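Sporozoite-specific SAG protein (Toxoplasma gondii, PDB 2X28) is a surface antigen of the SRS family from the sporozoite stage, with two linked beta-sandwich domains, and probably takes part in host-cell attachment. Local coordinates at residues A[95-100]-A[122-127]; A[14-19]-A[126-131]; A[66-71]-A[82-87]; A[149-154]-A[206-211]. All blocks are in the same frame, centred on the assembly; numbering follows the deposited sequence.

Interaction 1 of 4, residues A[95-100]-A[122-127]. With CD (cadmium ion), chain E.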
loop_
_atom_site.group_PDB
_atom_site.type_symbol
_atom_site.label_atom_id
_atom_site.label_comp_id
_atom_site.label_asym_id
_atom_site.label_seq_id
_atom_site.Cartn_x
_atom_site.Cartn_y
_atom_site.Cartn_z
ATOM N N SER A 95 -12.506 7.403 -2.193
ATOM C CA SER A 95 -12.644 7.896 -3.548
ATOM C C SER A 95 -11.917 9.218 -3.751
ATOM O O SER A 95 -11.908 10.075 -2.882
ATOM C CB SER A 95 -14.106 8.017 -3.922
ATOM O OG SER A 95 -14.626 6.743 -4.266
ATOM N N VAL A 96 -11.229 9.362 -4.870
ATOM C CA VAL A 96 -10.702 10.678 -5.197
ATOM C C VAL A 96 -11.248 11.077 -6.526
ATOM O O VAL A 96 -11.571 10.193 -7.349
ATOM C CB VAL A 96 -9.151 10.726 -5.198
ATOM C CG1 VAL A 96 -8.622 10.362 -3.788
ATOM C CG2 VAL A 96 -8.564 9.827 -6.291
ATOM N N PHE A 97 -11.331 12.401 -6.729
ATOM C CA PHE A 97 -11.874 12.950 -7.967
ATOM C C PHE A 97 -11.023 14.065 -8.602
ATOM O O PHE A 97 -10.322 14.804 -7.915
ATOM C CB PHE A 97 -13.300 13.490 -7.752
ATOM C CG PHE A 97 -14.269 12.506 -7.084
ATOM C CD1 PHE A 97 -15.158 11.751 -7.850
ATOM C CD2 PHE A 97 -14.311 12.384 -5.687
ATOM C CE1 PHE A 97 -16.086 10.839 -7.237
ATOM C CE2 PHE A 97 -15.219 11.516 -5.051
ATOM C CZ PHE A 97 -16.116 10.733 -5.833
ATOM N N PHE A 98 -11.172 14.191 -9.916
ATOM C CA PHE A 98 -10.645 15.290 -10.701
ATOM C C PHE A 98 -11.663 15.682 -11.792
ATOM O O PHE A 98 -12.567 14.912 -12.120
ATOM C CB PHE A 98 -9.345 14.902 -11.391
ATOM C CG PHE A 98 -8.296 14.359 -10.466
ATOM C CD1 PHE A 98 -7.526 15.210 -9.682
ATOM C CD2 PHE A 98 -8.075 12.986 -10.381
ATOM C CE1 PHE A 98 -6.539 14.693 -8.826
ATOM C CE2 PHE A 98 -7.073 12.466 -9.546
ATOM C CZ PHE A 98 -6.322 13.310 -8.760
ATOM N N LEU A 99 -11.497 16.886 -12.343
ATOM C CA LEU A 99 -12.102 17.227 -13.634
ATOM C C LEU A 99 -10.990 17.502 -14.606
ATOM O O LEU A 99 -9.886 17.917 -14.191
ATOM C CB LEU A 99 -12.985 18.473 -13.534
ATOM C CG LEU A 99 -14.179 18.412 -12.587
ATOM C CD1 LEU A 99 -14.868 19.781 -12.554
ATOM C CD2 LEU A 99 -15.139 17.302 -13.000
ATOM N N CYS A 100 -11.286 17.220 -15.874
ATOM C CA CYS A 100 -10.559 17.748 -17.040
ATOM C C CYS A 100 -11.458 18.833 -17.605
ATOM O O CYS A 100 -12.640 18.588 -17.881
ATOM C CB CYS A 100 -10.337 16.671 -18.103
ATOM S SG CYS A 100 -9.421 15.245 -17.543
ATOM N N GLY A 122 -15.341 14.321 -15.923
ATOM C CA GLY A 122 -14.994 13.891 -14.562
ATOM C C GLY A 122 -14.208 12.590 -14.440
ATOM O O GLY A 122 -14.434 11.661 -15.176
ATOM N N VAL A 123 -13.277 12.529 -13.497
ATOM C CA VAL A 123 -12.460 11.331 -13.284
ATOM C C VAL A 123 -12.762 10.854 -11.872
ATOM O O VAL A 123 -12.698 11.660 -10.954
ATOM C CB VAL A 123 -10.973 11.666 -13.434
ATOM C CG1 VAL A 123 -10.122 10.431 -13.297
ATOM C CG2 VAL A 123 -10.722 12.225 -14.853
ATOM N N HIS A 124 -13.166 9.605 -11.700
ATOM C CA HIS A 124 -13.432 9.065 -10.360
ATOM C C HIS A 124 -12.513 7.891 -10.135
ATOM O O HIS A 124 -12.463 6.947 -10.934
ATOM C CB HIS A 124 -14.905 8.630 -10.164
ATOM C CG HIS A 124 -15.157 7.871 -8.875
ATOM N ND1 HIS A 124 -16.063 6.842 -8.781
ATOM C CD2 HIS A 124 -14.622 8.008 -7.634
ATOM C CE1 HIS A 124 -16.063 6.359 -7.546
ATOM N NE2 HIS A 124 -15.195 7.049 -6.829
ATOM N N ILE A 125 -11.779 7.939 -9.032
ATOM C CA ILE A 125 -10.838 6.851 -8.692
ATOM C C ILE A 125 -11.181 6.290 -7.327
ATOM O O ILE A 125 -11.172 7.011 -6.297
ATOM C CB ILE A 125 -9.346 7.298 -8.772
ATOM C CG1 ILE A 125 -9.078 7.889 -10.164
ATOM C CG2 ILE A 125 -8.367 6.105 -8.279
ATOM C CD1 ILE A 125 -7.645 8.481 -10.416
ATOM N N LEU A 126 -11.512 5.003 -7.320
ATOM C CA LEU A 126 -11.814 4.306 -6.085
ATOM C C LEU A 126 -10.545 3.615 -5.611
ATOM O O LEU A 126 -9.912 2.895 -6.362
ATOM C CB LEU A 126 -12.920 3.240 -6.309
ATOM C CG LEU A 126 -13.221 2.411 -5.057
ATOM C CD1 LEU A 126 -13.843 3.374 -4.106
ATOM C CD2 LEU A 126 -14.204 1.275 -5.323
ATOM N N VAL A 127 -10.165 3.836 -4.365
ATOM C CA VAL A 127 -9.008 3.128 -3.803
ATOM C C VAL A 127 -9.542 2.201 -2.739
ATOM O O VAL A 127 -10.079 2.680 -1.744
ATOM C CB VAL A 127 -8.007 4.094 -3.187
ATOM C CG1 VAL A 127 -6.668 3.367 -2.822
ATOM C CG2 VAL A 127 -7.772 5.253 -4.144
HETATM CD CD CD E . -17.170 5.634 -10.602
#
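His124 ties this strand pair together on the face it shares with Phe97 and Ser95. Its CB lies near Phe97 CE1. CG, anti to the backbone N (chi1 171°), also meets that atom, which brings the ring alongside that of Phe97, and CD2 comes closer still to Phe97 CE1, at 3.2 Å. The two rings are close to parallel, with planes 13° apart, but offset so that little of one lies over the other. ND1 binds a cadmium ion at 2.5 Å, and NE2, across CE1, donates to Ser95 OG at 2.6 Å. That bond is almost straight and lies in the ring plane, so it fixes the rotation of the imidazole and, with the metal, occupies both ring nitrogens. On the other face Val96 CG2 packs on Ile125 CB at 3.6 Å, and Ile125 CD1 reaches the edge of the Phe98 ring at CE2. Between the faces, Val96 exchanges paired backbone bonds with Ile125, and Phe98 does so with Val123. The paired strands, with Val96, Phe98, Val123 and Ile125 turned inward and the Cys28-Cys100 disulfide joining the two sheets, are as expected of an SRS-type beta sandwich.

Interaction 2 of 4, residues A[14-19]-A[126-131]. With CD (cadmium ion), chain D.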
loop_
_atom_site.group_PDB
_atom_site.type_symbol
_atom_site.label_atom_id
_atom_site.label_comp_id
_atom_site.label_asym_id
_atom_site.label_seq_id
_atom_site.Cartn_x
_atom_site.Cartn_y
_atom_site.Cartn_z
ATOM N N SER A 14 -13.891 6.231 -14.772
ATOM C CA SER A 14 -13.420 5.844 -13.467
ATOM C C SER A 14 -12.412 4.711 -13.511
ATOM O O SER A 14 -12.219 4.064 -14.548
ATOM C CB SER A 14 -14.588 5.579 -12.476
ATOM O OG SER A 14 -15.709 5.024 -13.079
ATOM N N PHE A 15 -11.741 4.533 -12.380
ATOM C CA PHE A 15 -10.682 3.567 -12.219
ATOM C C PHE A 15 -10.715 3.092 -10.806
ATOM O O PHE A 15 -11.256 3.771 -9.949
ATOM C CB PHE A 15 -9.317 4.232 -12.463
ATOM C CG PHE A 15 -9.196 4.890 -13.842
ATOM C CD1 PHE A 15 -8.807 4.130 -14.959
ATOM C CD2 PHE A 15 -9.480 6.240 -14.022
ATOM C CE1 PHE A 15 -8.731 4.669 -16.208
ATOM C CE2 PHE A 15 -9.373 6.831 -15.304
ATOM C CZ PHE A 15 -8.994 6.018 -16.399
ATOM N N THR A 16 -10.084 1.949 -10.559
ATOM C CA THR A 16 -9.888 1.415 -9.212
ATOM C C THR A 16 -8.426 1.049 -8.978
ATOM O O THR A 16 -7.805 0.425 -9.838
ATOM C CB THR A 16 -10.798 0.157 -8.991
ATOM O OG1 THR A 16 -12.156 0.549 -9.171
ATOM C CG2 THR A 16 -10.673 -0.446 -7.547
ATOM N N VAL A 17 -7.905 1.434 -7.801
ATOM C CA VAL A 17 -6.673 0.855 -7.225
ATOM C C VAL A 17 -7.055 -0.183 -6.162
ATOM O O VAL A 17 -7.581 0.151 -5.089
ATOM C CB VAL A 17 -5.752 1.946 -6.566
ATOM C CG1 VAL A 17 -4.429 1.334 -6.067
ATOM C CG2 VAL A 17 -5.516 3.110 -7.530
ATOM N N GLU A 18 -6.744 -1.436 -6.459
ATOM C CA GLU A 18 -7.330 -2.586 -5.772
ATOM C C GLU A 18 -6.246 -3.301 -4.998
ATOM O O GLU A 18 -6.550 -4.000 -4.019
ATOM C CB GLU A 18 -7.976 -3.501 -6.798
ATOM C CG GLU A 18 -7.409 -3.179 -8.191
ATOM C CD GLU A 18 -6.555 -4.255 -8.731
ATOM O OE1 GLU A 18 -6.475 -5.304 -8.047
ATOM O OE2 GLU A 18 -6.002 -4.079 -9.835
ATOM N N LYS A 19 -4.989 -3.083 -5.413
ATOM C CA LYS A 19 -3.797 -3.621 -4.699
ATOM C C LYS A 19 -2.740 -2.542 -4.378
ATOM O O LYS A 19 -2.539 -1.633 -5.171
ATOM C CB LYS A 19 -3.113 -4.738 -5.513
ATOM C CG LYS A 19 -3.841 -6.066 -5.564
ATOM C CD LYS A 19 -2.875 -7.196 -5.998
ATOM C CE LYS A 19 -2.821 -7.388 -7.496
ATOM N NZ LYS A 19 -1.513 -7.896 -8.063
ATOM N N LEU A 126 -11.512 5.003 -7.320
ATOM C CA LEU A 126 -11.814 4.306 -6.085
ATOM C C LEU A 126 -10.545 3.615 -5.611
ATOM O O LEU A 126 -9.912 2.895 -6.362
ATOM C CB LEU A 126 -12.920 3.240 -6.309
ATOM C CG LEU A 126 -13.221 2.411 -5.057
ATOM C CD1 LEU A 126 -13.843 3.374 -4.106
ATOM C CD2 LEU A 126 -14.204 1.275 -5.323
ATOM N N VAL A 127 -10.165 3.836 -4.365
ATOM C CA VAL A 127 -9.008 3.128 -3.803
ATOM C C VAL A 127 -9.542 2.201 -2.739
ATOM O O VAL A 127 -10.079 2.680 -1.744
ATOM C CB VAL A 127 -8.007 4.094 -3.187
ATOM C CG1 VAL A 127 -6.668 3.367 -2.822
ATOM C CG2 VAL A 127 -7.772 5.253 -4.144
ATOM N N LYS A 128 -9.414 0.892 -2.969
ATOM C CA LYS A 128 -9.945 -0.114 -2.022
ATOM C C LYS A 128 -9.248 -0.066 -0.692
ATOM O O LYS A 128 -8.049 0.242 -0.635
ATOM C CB LYS A 128 -9.790 -1.534 -2.552
ATOM C CG LYS A 128 -10.101 -1.655 -3.959
ATOM C CD LYS A 128 -11.452 -2.176 -4.178
ATOM C CE LYS A 128 -11.416 -3.694 -4.026
ATOM N NZ LYS A 128 -12.301 -4.097 -2.915
ATOM N N ALA A 129 -10.000 -0.442 0.345
ATOM C CA ALA A 129 -9.511 -0.619 1.696
ATOM C C ALA A 129 -8.463 -1.689 1.686
ATOM O O ALA A 129 -8.591 -2.630 0.908
ATOM C CB ALA A 129 -10.649 -1.050 2.573
ATOM N N ALA A 130 -7.436 -1.579 2.534
ATOM C CA ALA A 130 -6.409 -2.643 2.612
ATOM C C ALA A 130 -7.061 -3.970 3.046
ATOM O O ALA A 130 -7.870 -3.966 3.957
ATOM C CB ALA A 130 -5.305 -2.267 3.610
ATOM N N PRO A 131 -6.665 -5.110 2.432
ATOM C CA PRO A 131 -7.302 -6.385 2.825
ATOM C C PRO A 131 -6.868 -6.749 4.239
ATOM O O PRO A 131 -5.748 -6.414 4.660
ATOM C CB PRO A 131 -6.744 -7.401 1.823
ATOM C CG PRO A 131 -5.424 -6.768 1.325
ATOM C CD PRO A 131 -5.564 -5.283 1.466
HETATM CD CD CD D . -4.626 -2.623 -10.696
#
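Thr16 lies alongside Leu126, both side chains pointing the same way, with Thr16 OG1 4.0 Å from Leu126 CB. With OG1 beside the backbone N (chi1 -59°), the methyl CG2 of Thr16 stands anti to that N and reaches on along the strand to meet Lys128 CG at 3.8 Å. Lys128 in turn lays its aliphatic part over the backbone of the other segment: its CG is 3.4 Å from Glu18 CA and also close to Val17 O, while bends at the following torsions lead the amine end away. Three backbone bonds hold the parallel pairing. Leu126 N donates to Phe15 O, Val17 N to Leu126 O, and Lys128 N to Val17 O, each at 2.9 Å. The last of these continues the pairing one residue past the regular strands, into the start of the linker. On the buried face Val17 CB meets Val127 CG1 at 4.1 Å. Glu18, just beyond the strand, turns its carboxylate away from Lys128 and binds a cadmium ion through OE2 at 2.2 Å; His22 ND1 is a second ligand of that metal. Strand 12-17 is an edge strand of the four-stranded sheet, parallel to strand 121-127, which is flanked on its other side by strand 94-101. On the inner face Val17 and Val127 both rest on Val86 of strand 80-86, and Phe15 packs against Val24 and Phe26 of strand 22-28.

Interaction 3 of 4, residues A[66-71]-A[82-87]. With CD (cadmium ion), chain C.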
loop_
_atom_site.group_PDB
_atom_site.type_symbol
_atom_site.label_atom_id
_atom_site.label_comp_id
_atom_site.label_asym_id
_atom_site.label_seq_id
_atom_site.Cartn_x
_atom_site.Cartn_y
_atom_site.Cartn_z
ATOM N N ALA A 66 0.112 8.016 -1.401
ATOM C CA ALA A 66 -0.145 8.147 -2.832
ATOM C C ALA A 66 0.787 9.185 -3.484
ATOM O O ALA A 66 1.334 10.044 -2.806
ATOM C CB ALA A 66 -1.625 8.547 -3.068
ATOM N N SER A 67 0.974 9.089 -4.794
ATOM C CA SER A 67 1.531 10.226 -5.564
ATOM C C SER A 67 0.762 10.491 -6.871
ATOM O O SER A 67 0.149 9.571 -7.468
ATOM C CB SER A 67 2.980 9.958 -5.891
ATOM O OG SER A 67 3.035 8.784 -6.653
ATOM N N LEU A 68 0.768 11.736 -7.314
ATOM C CA LEU A 68 0.192 12.022 -8.598
ATOM C C LEU A 68 1.271 12.595 -9.494
ATOM O O LEU A 68 1.891 13.612 -9.125
ATOM C CB LEU A 68 -0.986 13.000 -8.461
ATOM C CG LEU A 68 -1.760 13.209 -9.773
ATOM C CD1 LEU A 68 -2.508 11.953 -10.228
ATOM C CD2 LEU A 68 -2.718 14.440 -9.646
ATOM N N ALA A 69 1.496 11.951 -10.650
ATOM C CA ALA A 69 2.484 12.389 -11.632
ATOM C C ALA A 69 1.774 12.932 -12.848
ATOM O O ALA A 69 0.595 12.615 -13.101
ATOM C CB ALA A 69 3.441 11.232 -12.066
ATOM N N GLN A 70 2.511 13.736 -13.602
ATOM C CA GLN A 70 1.999 14.362 -14.788
ATOM C C GLN A 70 3.021 14.201 -15.888
ATOM O O GLN A 70 4.214 14.318 -15.657
ATOM C CB GLN A 70 1.676 15.853 -14.533
ATOM C CG GLN A 70 0.964 16.570 -15.733
ATOM C CD GLN A 70 0.904 18.086 -15.569
ATOM O OE1 GLN A 70 1.908 18.738 -15.257
ATOM N NE2 GLN A 70 -0.284 18.652 -15.766
ATOM N N ALA A 71 2.526 13.911 -17.079
ATOM C CA ALA A 71 3.359 13.756 -18.265
ATOM C C ALA A 71 2.540 14.244 -19.449
ATOM O O ALA A 71 1.319 14.285 -19.388
ATOM C CB ALA A 71 3.795 12.269 -18.455
ATOM N N PHE A 82 -1.846 11.672 -16.465
ATOM C CA PHE A 82 -1.622 11.611 -15.023
ATOM C C PHE A 82 -1.573 10.164 -14.515
ATOM O O PHE A 82 -2.339 9.311 -14.926
ATOM C CB PHE A 82 -2.728 12.394 -14.320
ATOM C CG PHE A 82 -2.795 13.806 -14.763
ATOM C CD1 PHE A 82 -3.569 14.171 -15.870
ATOM C CD2 PHE A 82 -2.078 14.773 -14.094
ATOM C CE1 PHE A 82 -3.587 15.484 -16.326
ATOM C CE2 PHE A 82 -2.105 16.072 -14.506
ATOM C CZ PHE A 82 -2.850 16.444 -15.630
ATOM N N THR A 83 -0.649 9.918 -13.610
ATOM C CA THR A 83 -0.438 8.599 -13.026
ATOM C C THR A 83 -0.533 8.722 -11.506
ATOM O O THR A 83 0.263 9.475 -10.882
ATOM C CB THR A 83 0.952 8.111 -13.416
ATOM O OG1 THR A 83 1.027 8.112 -14.834
ATOM C CG2 THR A 83 1.256 6.663 -12.870
ATOM N N LEU A 84 -1.505 8.003 -10.927
ATOM C CA LEU A 84 -1.693 7.905 -9.470
ATOM C C LEU A 84 -1.169 6.554 -9.067
ATOM O O LEU A 84 -1.587 5.558 -9.630
ATOM C CB LEU A 84 -3.181 8.000 -9.046
ATOM C CG LEU A 84 -3.489 8.018 -7.500
ATOM C CD1 LEU A 84 -3.369 9.367 -7.003
ATOM C CD2 LEU A 84 -4.890 7.490 -7.083
ATOM N N THR A 85 -0.249 6.544 -8.110
ATOM C CA THR A 85 0.265 5.312 -7.468
ATOM C C THR A 85 -0.142 5.402 -6.020
ATOM O O THR A 85 -0.057 6.470 -5.422
ATOM C CB THR A 85 1.808 5.285 -7.459
ATOM O OG1 THR A 85 2.313 5.672 -8.754
ATOM C CG2 THR A 85 2.321 3.888 -7.047
ATOM N N VAL A 86 -0.640 4.311 -5.468
ATOM C CA VAL A 86 -0.949 4.251 -4.048
ATOM C C VAL A 86 -0.050 3.149 -3.465
ATOM O O VAL A 86 -0.206 1.959 -3.811
ATOM C CB VAL A 86 -2.452 4.004 -3.818
ATOM C CG1 VAL A 86 -2.789 3.973 -2.338
ATOM C CG2 VAL A 86 -3.281 5.089 -4.585
ATOM N N ASP A 87 0.910 3.550 -2.641
ATOM C CA ASP A 87 1.887 2.595 -2.055
ATOM C C ASP A 87 1.321 1.584 -1.073
ATOM O O ASP A 87 1.603 0.412 -1.194
ATOM C CB ASP A 87 3.004 3.333 -1.346
ATOM C CG ASP A 87 3.815 4.134 -2.271
ATOM O OD1 ASP A 87 3.557 4.076 -3.489
ATOM O OD2 ASP A 87 4.681 4.840 -1.759
HETATM CD CD CD C . 5.223 5.958 -4.182
HETATM O O HOH W 1 2.446 8.591 -9.481
HETATM O O HOH W 2 4.736 6.965 -6.221
#
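Gln70 and Phe82 run side by side where the hairpin nears its turn: Gln70 CG comes within 3.3 Å of Phe82 CE2, and NE2 lies 3.4 Å from Phe82 CZ. The amide and ring planes are 44° apart, so the two groups are tilted rather than stacked. Gln70 reaches that far because its chain is extended, with CG anti to the backbone N (chi1 -174°). Further along the same face Leu68 CD1 touches Phe82 CB and Leu84 CB, and Ala66 CB meets Val86 CG2 at 4.1 Å. Paired backbone bonds between Ser67 and Thr85, and between Ala69 and Thr83, set this antiparallel register. On the opposite face a water bridges the strands: it donates to Thr83 O at 2.7 Å and is hydrogen-bonded to Ser67 OG and Thr85 OG1. Asp87 holds a cadmium ion through OD1, at 2.6 Å, and OD2. A second water is also a ligand of that metal, and through it Ser67 would lie in the second shell, but the approach of this water to Ser67 OG is so short that the link is doubtful. Further out, Tyr39 OH is hydrogen-bonded to Leu68 O, and Phe82 meets the ring of Phe26. Strand 80-86 is the middle of a three-stranded antiparallel sheet, between strand 66-72 at one edge and strand 22-28 at the other; its Leu84 presses on Ile125 of strand 121-127 in the facing sheet.

Interaction 4 of 4, residues A[149-154]-A[206-211]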
loop_
_atom_site.group_PDB
_atom_site.type_symbol
_atom_site.label_atom_id
_atom_site.label_comp_id
_atom_site.label_asym_id
_atom_site.label_seq_id
_atom_site.Cartn_x
_atom_site.Cartn_y
_atom_site.Cartn_z
ATOM N N ALA A 149 9.910 -7.716 -3.318
ATOM C CA ALA A 149 10.357 -6.446 -3.867
ATOM C C ALA A 149 11.015 -5.642 -2.780
ATOM O O ALA A 149 10.712 -5.820 -1.590
ATOM C CB ALA A 149 9.180 -5.665 -4.438
ATOM N N ALA A 150 11.910 -4.749 -3.198
ATOM C CA ALA A 150 12.484 -3.740 -2.325
ATOM C C ALA A 150 11.378 -2.870 -1.780
ATOM O O ALA A 150 10.302 -2.771 -2.380
ATOM C CB ALA A 150 13.476 -2.845 -3.117
ATOM N N ASN A 151 11.652 -2.169 -0.683
ATOM C CA ASN A 151 10.724 -1.141 -0.255
ATOM C C ASN A 151 9.268 -1.688 -0.077
ATOM O O ASN A 151 8.305 -0.966 -0.348
ATOM C CB ASN A 151 10.739 0.050 -1.255
ATOM C CG ASN A 151 12.090 0.782 -1.286
ATOM O OD1 ASN A 151 12.939 0.541 -0.447
ATOM N ND2 ASN A 151 12.274 1.663 -2.253
ATOM N N SER A 152 9.134 -2.919 0.432
ATOM C CA SER A 152 7.808 -3.477 0.738
ATOM C C SER A 152 7.699 -4.012 2.190
ATOM O O SER A 152 8.684 -4.011 2.946
ATOM C CB SER A 152 7.480 -4.566 -0.251
ATOM O OG SER A 152 8.423 -5.606 -0.135
ATOM N N ASP A 153 6.489 -4.421 2.558
ATOM C CA ASP A 153 6.185 -5.088 3.829
ATOM C C ASP A 153 5.208 -6.248 3.692
ATOM O O ASP A 153 4.525 -6.390 2.682
ATOM C CB ASP A 153 5.661 -4.099 4.880
ATOM C CG ASP A 153 4.632 -3.157 4.338
ATOM O OD1 ASP A 153 3.509 -3.622 4.068
ATOM O OD2 ASP A 153 4.951 -1.951 4.170
ATOM N N THR A 154 5.174 -7.093 4.724
ATOM C CA THR A 154 4.146 -8.105 4.860
ATOM C C THR A 154 3.674 -8.065 6.322
ATOM O O THR A 154 4.465 -7.745 7.212
ATOM C CB THR A 154 4.639 -9.501 4.343
ATOM O OG1 THR A 154 3.540 -10.415 4.174
ATOM C CG2 THR A 154 5.696 -10.108 5.216
ATOM N N SER A 206 8.983 -5.200 7.409
ATOM C CA SER A 206 9.317 -4.271 6.312
ATOM C C SER A 206 10.786 -4.379 5.934
ATOM O O SER A 206 11.634 -4.637 6.771
ATOM C CB SER A 206 9.028 -2.813 6.723
ATOM O OG SER A 206 7.634 -2.565 6.886
ATOM N N VAL A 207 11.085 -4.152 4.672
ATOM C CA VAL A 207 12.442 -4.184 4.178
ATOM C C VAL A 207 12.581 -3.014 3.220
ATOM O O VAL A 207 11.595 -2.555 2.625
ATOM C CB VAL A 207 12.807 -5.503 3.430
ATOM C CG1 VAL A 207 12.438 -6.798 4.241
ATOM C CG2 VAL A 207 12.228 -5.564 2.069
ATOM N N THR A 208 13.822 -2.529 3.074
ATOM C CA THR A 208 14.108 -1.555 2.039
ATOM C C THR A 208 14.785 -2.260 0.885
ATOM O O THR A 208 14.140 -2.546 -0.117
ATOM C CB THR A 208 14.965 -0.377 2.589
ATOM O OG1 THR A 208 16.124 -0.894 3.242
ATOM C CG2 THR A 208 14.162 0.399 3.625
ATOM N N ASP A 209 16.058 -2.608 1.024
ATOM C CA ASP A 209 16.751 -3.355 -0.016
ATOM C C ASP A 209 16.600 -4.814 0.364
ATOM O O ASP A 209 16.677 -5.133 1.555
ATOM C CB ASP A 209 18.267 -3.052 -0.025
ATOM C CG ASP A 209 18.573 -1.619 -0.409
ATOM O OD1 ASP A 209 17.993 -1.132 -1.409
ATOM O OD2 ASP A 209 19.366 -0.965 0.297
ATOM N N LEU A 210 16.506 -5.684 -0.648
ATOM C CA LEU A 210 16.507 -7.100 -0.440
ATOM C C LEU A 210 17.890 -7.645 -0.054
ATOM O O LEU A 210 18.913 -7.097 -0.475
ATOM C CB LEU A 210 16.033 -7.827 -1.701
ATOM C CG LEU A 210 14.622 -7.422 -2.174
ATOM C CD1 LEU A 210 14.393 -7.963 -3.568
ATOM C CD2 LEU A 210 13.529 -7.869 -1.186
ATOM N N PRO A 211 17.922 -8.767 0.679
ATOM C CA PRO A 211 19.231 -9.314 1.022
ATOM C C PRO A 211 19.882 -9.910 -0.219
ATOM O O PRO A 211 19.205 -10.128 -1.230
ATOM C CB PRO A 211 18.907 -10.425 2.041
ATOM C CG PRO A 211 17.499 -10.835 1.744
ATOM C CD PRO A 211 16.805 -9.625 1.138
#
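Asn151 and Thr208 meet where two antiparallel strands of the second SRS beta-sandwich domain, 152-158 and 202-207, run out into loops at one end of their sheet. Two backbone hydrogen bonds cross between the segments. Val207 N donates to Ser152 O at 3.0 Å, approaching that oxygen almost head-on, with a C=O...donor angle of 177°. Asn151 N donates to Thr208 O at 2.6 Å, in the carbonyl plane and on a lone pair, but this bond is unusually short and bent (149° at the hydrogen), so its exact length is doubtful. The backbone of Asn151 is in the left-handed helical region, just before the chain becomes extended. A weaker CA-H...O contact runs from Ser206 CA to Ser152 O, so that one carbonyl serves both residues. Asp153 and Ser206 form a non-hydrogen-bonded pair, their CA atoms 4.1 Å apart, and Ser206 OG comes close to Asp153 CB.

Apolar contacts are few and mostly fall on the backbone. Leu210 reaches back to lay CD2 3.5 Å from Ala149 O, with its CG beside Ala150 N, and Val207 CG2 approaches the same carbonyl of Ala149. Val207 is the buried member of the group, resting also on Ile147 of strand 142-147, whereas the loop residues around it are largely at the surface.

Within 149-154 the loop is closed by a side chain: Ser152 OG, set between the backbone N and the carbonyl carbon (chi1 62°), donates to Ala149 O at 2.7 Å, from above the plane of that carbonyl.

How the interactions relate
Interactions 1, 2 and 3 build one sandwich. Interactions 1 and 2 share Leu126 and Val127, and strand 121-127 pairs antiparallel on one side and parallel on the other; Phe15 N lies 2.9 Å from His124 O, a probable hydrogen bond. Interaction 3 belongs to the facing sheet, and the core closes between them: Phe98 CZ meets Leu68 CD2 and Ile125 CG2 meets Leu84 CD2, both at 3.9 Å. Interaction 4 is in the second domain, its nearest atoms about 7 Å from interaction 3 and its centre about 30 Å from that of interaction 1. Interactions 1 to 3 each carry a different cadmium ion, and a further one lies about 7 Å from the side chain of Thr208 in interaction 4.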